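Local coordinates for protein Cg10997-pa (Drosophila melanogaster, PDB 2YV7) that might insert into membranes to form chloride channels whose activity depends on pH, and may play a role in ethanol sensitivity, at residues P21-I26 with M48-L53; T64-Q69 with T82-L87. One frame throughout, in Å; residues are numbered along the deposited sequence.

Contact 1: residues P21-I26 with M48-L53; sequences PEIELI and MDLYLL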
ATOM      1  N   PRO A  21     -21.908   8.429   3.961  1.00 45.14           N
ATOM      2  CA  PRO A  21     -21.083   9.344   3.161  1.00 46.68           C
ATOM      3  C   PRO A  21     -20.378   8.679   1.978  1.00 51.11           C
ATOM      4  O   PRO A  21     -19.898   7.540   2.079  1.00 46.95           O
ATOM      5  CB  PRO A  21     -20.018   9.802   4.145  1.00 48.72           C
ATOM      6  CG  PRO A  21     -20.591   9.567   5.469  1.00 46.33           C
ATOM      7  CD  PRO A  21     -21.459   8.374   5.358  1.00 47.97           C
ATOM      8  N   GLU A  22     -20.319   9.378   0.854  1.00 50.86           N
ATOM      9  CA  GLU A  22     -19.485   8.896  -0.238  1.00 50.57           C
ATOM     10  C   GLU A  22     -18.124   9.566  -0.166  1.00 48.39           C
ATOM     11  O   GLU A  22     -18.020  10.786  -0.250  1.00 43.24           O
ATOM     12  CB  GLU A  22     -20.137   9.123  -1.606  1.00 55.56           C
ATOM     13  CG  GLU A  22     -19.130   9.445  -2.708  1.00 60.22           C
ATOM     14  CD  GLU A  22     -19.503   8.875  -4.051  1.00 60.41           C
ATOM     15  OE1 GLU A  22     -19.833   7.662  -4.116  1.00 61.82           O
ATOM     16  OE2 GLU A  22     -19.431   9.637  -5.043  1.00 61.20           O
ATOM     17  N   ILE A  23     -17.071   8.764  -0.013  1.00 44.21           N
ATOM     18  CA  ILE A  23     -15.721   9.320  -0.083  1.00 39.14           C
ATOM     19  C   ILE A  23     -15.144   9.035  -1.447  1.00 35.27           C
ATOM     20  O   ILE A  23     -15.305   7.924  -1.955  1.00 35.83           O
ATOM     21  CB  ILE A  23     -14.808   8.739   1.048  1.00 40.88           C
ATOM     22  CG1 ILE A  23     -15.524   8.809   2.401  1.00 39.11           C
ATOM     23  CG2 ILE A  23     -13.471   9.483   1.142  1.00 38.19           C
ATOM     24  CD1 ILE A  23     -15.746  10.229   2.935  1.00 37.61           C
ATOM     25  N   GLU A  24     -14.483  10.046  -2.031  1.00 32.09           N
ATOM     26  CA  GLU A  24     -13.803   9.909  -3.316  1.00 36.22           C
ATOM     27  C   GLU A  24     -12.296   9.959  -3.093  1.00 33.05           C
ATOM     28  O   GLU A  24     -11.793  10.884  -2.467  1.00 34.14           O
ATOM     29  CB  GLU A  24     -14.204  11.001  -4.308  1.00 42.60           C
ATOM     30  CG  GLU A  24     -13.463  10.859  -5.652  1.00 46.78           C
ATOM     31  CD  GLU A  24     -13.896  11.864  -6.753  1.00 50.02           C
ATOM     32  OE1 GLU A  24     -14.563  12.888  -6.460  1.00 51.32           O
ATOM     33  OE2 GLU A  24     -13.527  11.630  -7.923  1.00 51.12           O
ATOM     34  N   LEU A  25     -11.581   8.932  -3.564  1.00 35.76           N
ATOM     35  CA  LEU A  25     -10.127   8.950  -3.510  1.00 30.91           C
ATOM     36  C   LEU A  25      -9.568   9.105  -4.930  1.00 29.04           C
ATOM     37  O   LEU A  25      -9.809   8.273  -5.789  1.00 29.34           O
ATOM     38  CB  LEU A  25      -9.558   7.678  -2.838  1.00 30.00           C
ATOM     39  CG  LEU A  25      -8.031   7.713  -2.682  1.00 29.16           C
ATOM     40  CD1 LEU A  25      -7.575   8.802  -1.717  1.00 29.97           C
ATOM     41  CD2 LEU A  25      -7.598   6.293  -2.208  1.00 30.92           C
ATOM     42  N   ILE A  26      -8.857  10.197  -5.160  1.00 28.35           N
ATOM     43  CA  ILE A  26      -8.173  10.344  -6.443  1.00 27.94           C
ATOM     44  C   ILE A  26      -6.798   9.700  -6.368  1.00 30.06           C
ATOM     45  O   ILE A  26      -6.008  10.029  -5.479  1.00 31.92           O
ATOM     46  CB  ILE A  26      -8.028  11.807  -6.863  1.00 31.25           C
ATOM     47  CG1 ILE A  26      -9.443  12.453  -6.959  1.00 35.54           C
ATOM     48  CG2 ILE A  26      -7.322  11.890  -8.175  1.00 34.78           C
ATOM     49  CD1 ILE A  26      -9.473  13.855  -7.615  1.00 36.81           C
ATOM     50  N   MET A  48      -6.480   1.289   0.637  1.00 23.99           N
ATOM     51  CA  MET A  48      -6.729   0.182   1.539  1.00 23.08           C
ATOM     52  C   MET A  48      -7.516   0.623   2.795  1.00 22.65           C
ATOM     53  O   MET A  48      -8.420  -0.090   3.184  1.00 28.78           O
ATOM     54  CB  MET A  48      -5.387  -0.455   1.964  1.00 21.32           C
ATOM     55  CG  MET A  48      -4.887  -1.357   0.868  1.00 20.91           C
ATOM     56  SD  MET A  48      -3.439  -2.345   1.386  1.00 25.43           S
ATOM     57  CE  MET A  48      -4.230  -3.497   2.504  1.00 23.03           C
ATOM     58  N   ASP A  49      -7.128   1.738   3.431  1.00 23.44           N
ATOM     59  CA  ASP A  49      -7.811   2.231   4.658  1.00 24.00           C
ATOM     60  C   ASP A  49      -9.279   2.446   4.321  1.00 28.01           C
ATOM     61  O   ASP A  49     -10.171   1.953   5.029  1.00 28.34           O
ATOM     62  CB  ASP A  49      -7.190   3.559   5.098  1.00 24.85           C
ATOM     63  CG  ASP A  49      -5.870   3.373   5.786  1.00 26.77           C
ATOM     64  OD1 ASP A  49      -5.710   2.312   6.387  1.00 27.19           O
ATOM     65  OD2 ASP A  49      -5.130   4.332   5.816  1.00 27.00           O
ATOM     66  N   LEU A  50      -9.513   3.113   3.198  1.00 27.50           N
ATOM     67  CA  LEU A  50     -10.923   3.472   2.882  1.00 26.66           C
ATOM     68  C   LEU A  50     -11.780   2.243   2.506  1.00 30.27           C
ATOM     69  O   LEU A  50     -12.977   2.140   2.818  1.00 30.67           O
ATOM     70  CB  LEU A  50     -10.911   4.542   1.795  1.00 27.12           C
ATOM     71  CG  LEU A  50     -10.418   5.908   2.264  1.00 21.24           C
ATOM     72  CD1 LEU A  50     -10.021   6.840   1.044  1.00 28.82           C
ATOM     73  CD2 LEU A  50     -11.409   6.605   3.229  1.00 26.13           C
ATOM     74  N   TYR A  51     -11.156   1.303   1.810  1.00 25.96           N
ATOM     75  CA  TYR A  51     -11.824   0.071   1.435  1.00 27.54           C
ATOM     76  C   TYR A  51     -12.261  -0.668   2.686  1.00 30.74           C
ATOM     77  O   TYR A  51     -13.388  -1.204   2.734  1.00 29.96           O
ATOM     78  CB  TYR A  51     -10.911  -0.785   0.513  1.00 30.82           C
ATOM     79  CG  TYR A  51     -11.655  -1.937  -0.135  1.00 29.95           C
ATOM     80  CD1 TYR A  51     -11.976  -3.075   0.609  1.00 28.64           C
ATOM     81  CD2 TYR A  51     -12.086  -1.854  -1.484  1.00 32.25           C
ATOM     82  CE1 TYR A  51     -12.691  -4.097   0.059  1.00 34.26           C
ATOM     83  CE2 TYR A  51     -12.787  -2.899  -2.060  1.00 32.52           C
ATOM     84  CZ  TYR A  51     -13.086  -4.015  -1.265  1.00 33.50           C
ATOM     85  OH  TYR A  51     -13.799  -5.068  -1.755  1.00 36.87           O
ATOM     86  N   LEU A  52     -11.380  -0.752   3.705  1.00 24.93           N
ATOM     87  CA  LEU A  52     -11.724  -1.436   4.924  1.00 25.79           C
ATOM     88  C   LEU A  52     -12.941  -0.744   5.590  1.00 29.18           C
ATOM     89  O   LEU A  52     -13.781  -1.404   6.153  1.00 34.28           O
ATOM     90  CB  LEU A  52     -10.546  -1.435   5.914  1.00 29.37           C
ATOM     91  CG  LEU A  52      -9.279  -2.250   5.518  1.00 28.59           C
ATOM     92  CD1 LEU A  52      -8.127  -1.919   6.474  1.00 30.60           C
ATOM     93  CD2 LEU A  52      -9.578  -3.724   5.481  1.00 31.34           C
ATOM     94  N   LEU A  53     -12.964   0.567   5.553  1.00 29.90           N
ATOM     95  CA  LEU A  53     -14.066   1.361   6.185  1.00 31.85           C
ATOM     96  C   LEU A  53     -15.393   1.184   5.424  1.00 36.06           C
ATOM     97  O   LEU A  53     -16.477   1.070   6.022  1.00 39.14           O
ATOM     98  CB  LEU A  53     -13.669   2.818   6.253  1.00 33.47           C
ATOM     99  CG  LEU A  53     -12.509   3.147   7.227  1.00 33.60           C
ATOM    100  CD1 LEU A  53     -12.306   4.660   7.343  1.00 34.77           C
ATOM    101  CD2 LEU A  53     -12.771   2.514   8.616  1.00 34.38           C
TER
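Leu50 reaches from the helix onto the face of the strand and divides its two methyls between Ile23 and Leu25. Its CG stands anti to the carbonyl carbon (chi1 -71°), and the isobutyl fork then opens along the strand. CD2 meets Ile23 CG2 at 4.1 Å, whereas CD1 lies 4.0 Å from Leu25 CB and touches both Leu25 methyls at slightly greater range. Ile23 and Leu50 cross at about a right angle and meet through one pair of methyls. Leu25 is met at a slant, and there CD1 of Leu50 sits against the root of the side chain as well as its branches.

The two strand residues offer different parts of themselves. Ile23 turns its gamma methyl to the helix, while Leu25, with CG anti to the backbone N (chi1 -176°), offers CB and both delta methyls to CD1 of Leu50. All three residues are buried, and no hydrogen bond crosses between the segments; the contact is purely apolar. Leu50 also touches Leu61, and Ile23 touches Leu87, which carries the same apolar layer onto strands 60-66 and 86-89. Glu24, between the two contact residues, points away from the helix. Packing of helix 41-55 against strand 22-28 in this way belongs to the right-handed beta-alpha-beta unit of the thioredoxin-like N-terminal domain in the GST fold of CLIC proteins.

Contact 2: residues T64-Q69 with T82-L87; sequences TTVDMQ and THPPIL. With CA (calcium ion), chain B.
The imidazole of His83 and the pyrrolidine ring of Pro84 receive the bent end of Met68. The methyl CE approaches the His83 ring obliquely, nearest to CD2 at 3.7 Å, with NE2 and CG a little farther off. At Pro84 the sulfur makes the closest approach: Met68 SD is 3.6 Å from Pro84 CD, and the end of Met68 and the CD corner of the ring reach toward each other. Val66 adds a second contact to the same proline, its CG1 packing 3.7 Å from Pro84 CG and crossing it at about a right angle. Pro84 CG is met by both the valine methyl and, at 4.0 Å, Met68 SD, which arrive from the same side.

Met68 is folded at both chi2 (-57°) and chi3 (-80°), which curls the thioether so that SD comes closest to the proline while CE spans Pro84 CD, at 3.8 Å, and the His83 ring. With an alanine in place of Met68, the CD side of Pro84 and the His83 ring would probably lose their apolar cover, and the imidazole would be freer to turn.

Pro84 precedes a cis peptide bond to Pro85, the cis-proline turn that leads into strand 86-89 and is a hallmark of thioredoxin-like and GST N-terminal domains. In this protein the turn also holds a calcium ion. His83 O and Pro85 O each bind it at 2.6 Å, so two carbonyls flanking Pro84 point at one metal, and Leu95 O is a further ligand. His83 therefore meets the metal through its backbone carbonyl and Met68 through its ring. Beyond the contact, Pro84 and His83 both touch Lys28 of strand 22-28, and Pro85 packs on Phe42, Cys43 and Tyr46 of helix 41-55.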
ATOM      1  N   THR A  64     -11.069   7.360  -8.200  1.00 33.38           N
ATOM      2  CA  THR A  64     -10.862   8.074  -9.458  1.00 38.68           C
ATOM      3  C   THR A  64      -9.384   8.022  -9.826  1.00 39.21           C
ATOM      4  O   THR A  64      -8.531   8.476  -9.079  1.00 38.97           O
ATOM      5  CB  THR A  64     -11.256   9.555  -9.343  1.00 42.90           C
ATOM      6  OG1 THR A  64     -12.619   9.656  -8.881  1.00 43.14           O
ATOM      7  CG2 THR A  64     -11.120  10.254 -10.673  1.00 44.12           C
ATOM      8  N   THR A  65      -9.094   7.493 -11.007  1.00 38.46           N
ATOM      9  CA  THR A  65      -7.726   7.396 -11.487  1.00 40.01           C
ATOM     10  C   THR A  65      -7.403   8.568 -12.436  1.00 41.39           C
ATOM     11  O   THR A  65      -8.148   8.819 -13.389  1.00 43.40           O
ATOM     12  CB  THR A  65      -7.538   6.024 -12.173  1.00 43.96           C
ATOM     13  OG1 THR A  65      -8.041   4.999 -11.305  1.00 45.34           O
ATOM     14  CG2 THR A  65      -6.135   5.741 -12.395  1.00 41.47           C
ATOM     15  N   VAL A  66      -6.331   9.295 -12.174  1.00 39.14           N
ATOM     16  CA  VAL A  66      -5.900  10.378 -13.077  1.00 43.14           C
ATOM     17  C   VAL A  66      -4.513  10.124 -13.693  1.00 44.19           C
ATOM     18  O   VAL A  66      -3.533   9.776 -13.016  1.00 41.11           O
ATOM     19  CB  VAL A  66      -5.934  11.794 -12.405  1.00 43.19           C
ATOM     20  CG1 VAL A  66      -5.400  11.729 -11.019  1.00 44.27           C
ATOM     21  CG2 VAL A  66      -5.102  12.819 -13.191  1.00 45.74           C
ATOM     22  N   ASP A  67      -4.439  10.335 -14.999  1.00 47.29           N
ATOM     23  CA  ASP A  67      -3.166  10.222 -15.704  1.00 52.02           C
ATOM     24  C   ASP A  67      -2.523  11.559 -15.519  1.00 56.12           C
ATOM     25  O   ASP A  67      -3.030  12.570 -16.014  1.00 57.78           O
ATOM     26  CB  ASP A  67      -3.401   9.934 -17.186  1.00 56.34           C
ATOM     27  CG  ASP A  67      -2.110   9.726 -17.971  1.00 57.50           C
ATOM     28  OD1 ASP A  67      -0.984   9.881 -17.411  1.00 57.77           O
ATOM     29  OD2 ASP A  67      -2.246   9.397 -19.169  1.00 57.62           O
ATOM     30  N   MET A  68      -1.416  11.567 -14.796  1.00 60.17           N
ATOM     31  CA  MET A  68      -0.781  12.813 -14.391  1.00 65.05           C
ATOM     32  C   MET A  68      -0.083  13.578 -15.509  1.00 71.74           C
ATOM     33  O   MET A  68       0.233  14.765 -15.353  1.00 74.85           O
ATOM     34  CB  MET A  68       0.133  12.586 -13.190  1.00 62.09           C
ATOM     35  CG  MET A  68      -0.652  12.479 -11.877  1.00 61.31           C
ATOM     36  SD  MET A  68      -1.687  13.924 -11.513  1.00 60.45           S
ATOM     37  CE  MET A  68      -0.421  15.041 -10.868  1.00 62.54           C
ATOM     38  N   GLN A  69       0.169  12.893 -16.643  1.00 76.97           N
ATOM     39  CA  GLN A  69       0.684  13.633 -17.795  1.00 80.70           C
ATOM     40  C   GLN A  69      -0.377  13.955 -18.872  1.00 80.99           C
ATOM     41  O   GLN A  69      -0.086  14.614 -19.873  1.00 82.70           O
ATOM     42  CB  GLN A  69       1.977  13.009 -18.350  1.00 83.28           C
ATOM     43  CG  GLN A  69       2.533  11.870 -17.463  1.00 84.93           C
ATOM     44  CD  GLN A  69       3.798  11.207 -18.052  1.00 85.85           C
ATOM     45  OE1 GLN A  69       4.265  11.574 -19.139  1.00 85.59           O
ATOM     46  NE2 GLN A  69       4.351  10.228 -17.327  1.00 84.80           N
ATOM     47  N   THR A  82      -0.885  20.008  -6.560  1.00 62.68           N
ATOM     48  CA  THR A  82      -0.883  18.839  -5.680  1.00 56.83           C
ATOM     49  C   THR A  82      -1.070  17.499  -6.427  1.00 53.85           C
ATOM     50  O   THR A  82      -1.963  17.344  -7.278  1.00 50.49           O
ATOM     51  CB  THR A  82      -1.850  19.009  -4.481  1.00 56.74           C
ATOM     52  OG1 THR A  82      -2.100  17.733  -3.871  1.00 54.99           O
ATOM     53  CG2 THR A  82      -3.163  19.636  -4.928  1.00 54.33           C
ATOM     54  N   HIS A  83      -0.191  16.558  -6.094  1.00 49.91           N
ATOM     55  CA  HIS A  83      -0.219  15.189  -6.610  1.00 50.35           C
ATOM     56  C   HIS A  83      -1.172  14.278  -5.833  1.00 44.24           C
ATOM     57  O   HIS A  83      -1.339  14.456  -4.622  1.00 40.61           O
ATOM     58  CB  HIS A  83       1.187  14.595  -6.500  1.00 56.75           C
ATOM     59  CG  HIS A  83       2.112  15.055  -7.577  1.00 59.64           C
ATOM     60  ND1 HIS A  83       2.753  16.274  -7.531  1.00 61.29           N
ATOM     61  CD2 HIS A  83       2.494  14.470  -8.736  1.00 61.44           C
ATOM     62  CE1 HIS A  83       3.502  16.416  -8.611  1.00 61.71           C
ATOM     63  NE2 HIS A  83       3.364  15.335  -9.359  1.00 62.12           N
ATOM     64  N   PRO A  84      -1.789  13.294  -6.526  1.00 41.53           N
ATOM     65  CA  PRO A  84      -2.535  12.258  -5.809  1.00 36.42           C
ATOM     66  C   PRO A  84      -1.651  11.594  -4.736  1.00 36.52           C
ATOM     67  O   PRO A  84      -0.412  11.687  -4.813  1.00 36.40           O
ATOM     68  CB  PRO A  84      -2.975  11.303  -6.933  1.00 34.66           C
ATOM     69  CG  PRO A  84      -3.088  12.271  -8.119  1.00 35.77           C
ATOM     70  CD  PRO A  84      -1.856  13.082  -7.987  1.00 37.82           C
ATOM     71  N   PRO A  85      -2.271  10.980  -3.711  1.00 31.29           N
ATOM     72  CA  PRO A  85      -3.712  10.898  -3.553  1.00 26.66           C
ATOM     73  C   PRO A  85      -4.281  12.198  -3.016  1.00 29.71           C
ATOM     74  O   PRO A  85      -3.588  12.982  -2.360  1.00 31.62           O
ATOM     75  CB  PRO A  85      -3.900   9.835  -2.479  1.00 26.68           C
ATOM     76  CG  PRO A  85      -2.650   9.897  -1.679  1.00 30.89           C
ATOM     77  CD  PRO A  85      -1.550  10.291  -2.615  1.00 29.74           C
ATOM     78  N   ILE A  86      -5.552  12.370  -3.309  1.00 31.76           N
ATOM     79  CA  ILE A  86      -6.354  13.485  -2.823  1.00 29.61           C
ATOM     80  C   ILE A  86      -7.644  12.883  -2.364  1.00 30.43           C
ATOM     81  O   ILE A  86      -8.238  12.059  -3.066  1.00 30.11           O
ATOM     82  CB  ILE A  86      -6.615  14.501  -3.980  1.00 34.08           C
ATOM     83  CG1 ILE A  86      -5.321  15.235  -4.331  1.00 32.40           C
ATOM     84  CG2 ILE A  86      -7.788  15.451  -3.572  1.00 34.32           C
ATOM     85  CD1 ILE A  86      -5.258  15.809  -5.772  1.00 38.77           C
ATOM     86  N   LEU A  87      -8.120  13.273  -1.164  1.00 30.06           N
ATOM     87  CA  LEU A  87      -9.328  12.672  -0.606  1.00 28.20           C
ATOM     88  C   LEU A  87     -10.461  13.734  -0.612  1.00 31.93           C
ATOM     89  O   LEU A  87     -10.246  14.837  -0.145  1.00 32.60           O
ATOM     90  CB  LEU A  87      -9.097  12.178   0.831  1.00 30.82           C
ATOM     91  CG  LEU A  87     -10.210  11.531   1.654  1.00 32.12           C
ATOM     92  CD1 LEU A  87      -9.669  10.778   2.839  1.00 34.33           C
ATOM     93  CD2 LEU A  87     -11.249  12.555   2.196  1.00 39.59           C
TER
HETATM   94 CA    CA B 261      -1.350  14.254  -1.981  1.00 38.31          CA

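Overall arrangement
From the N terminus, strand 22-28 leads through a loop to helix 41-55, and contact 1 closes this first excursion by laying the helix on the strand. The chain then returns in strand 60-66, parallel to the first, and contact 2 closes a second excursion from its end, through a partly unmodelled loop, to the turn before strand 86-89. The two closures follow in series, neither enclosing nor crossing the other, with centres about 15 Å apart. Strand 22-28 lies between strands 60-66 and 86-89 and joins them: Ile26 N lies 2.9 Å from Ile86 O, a probable hydrogen bond, and Ile26 also packs on Val66.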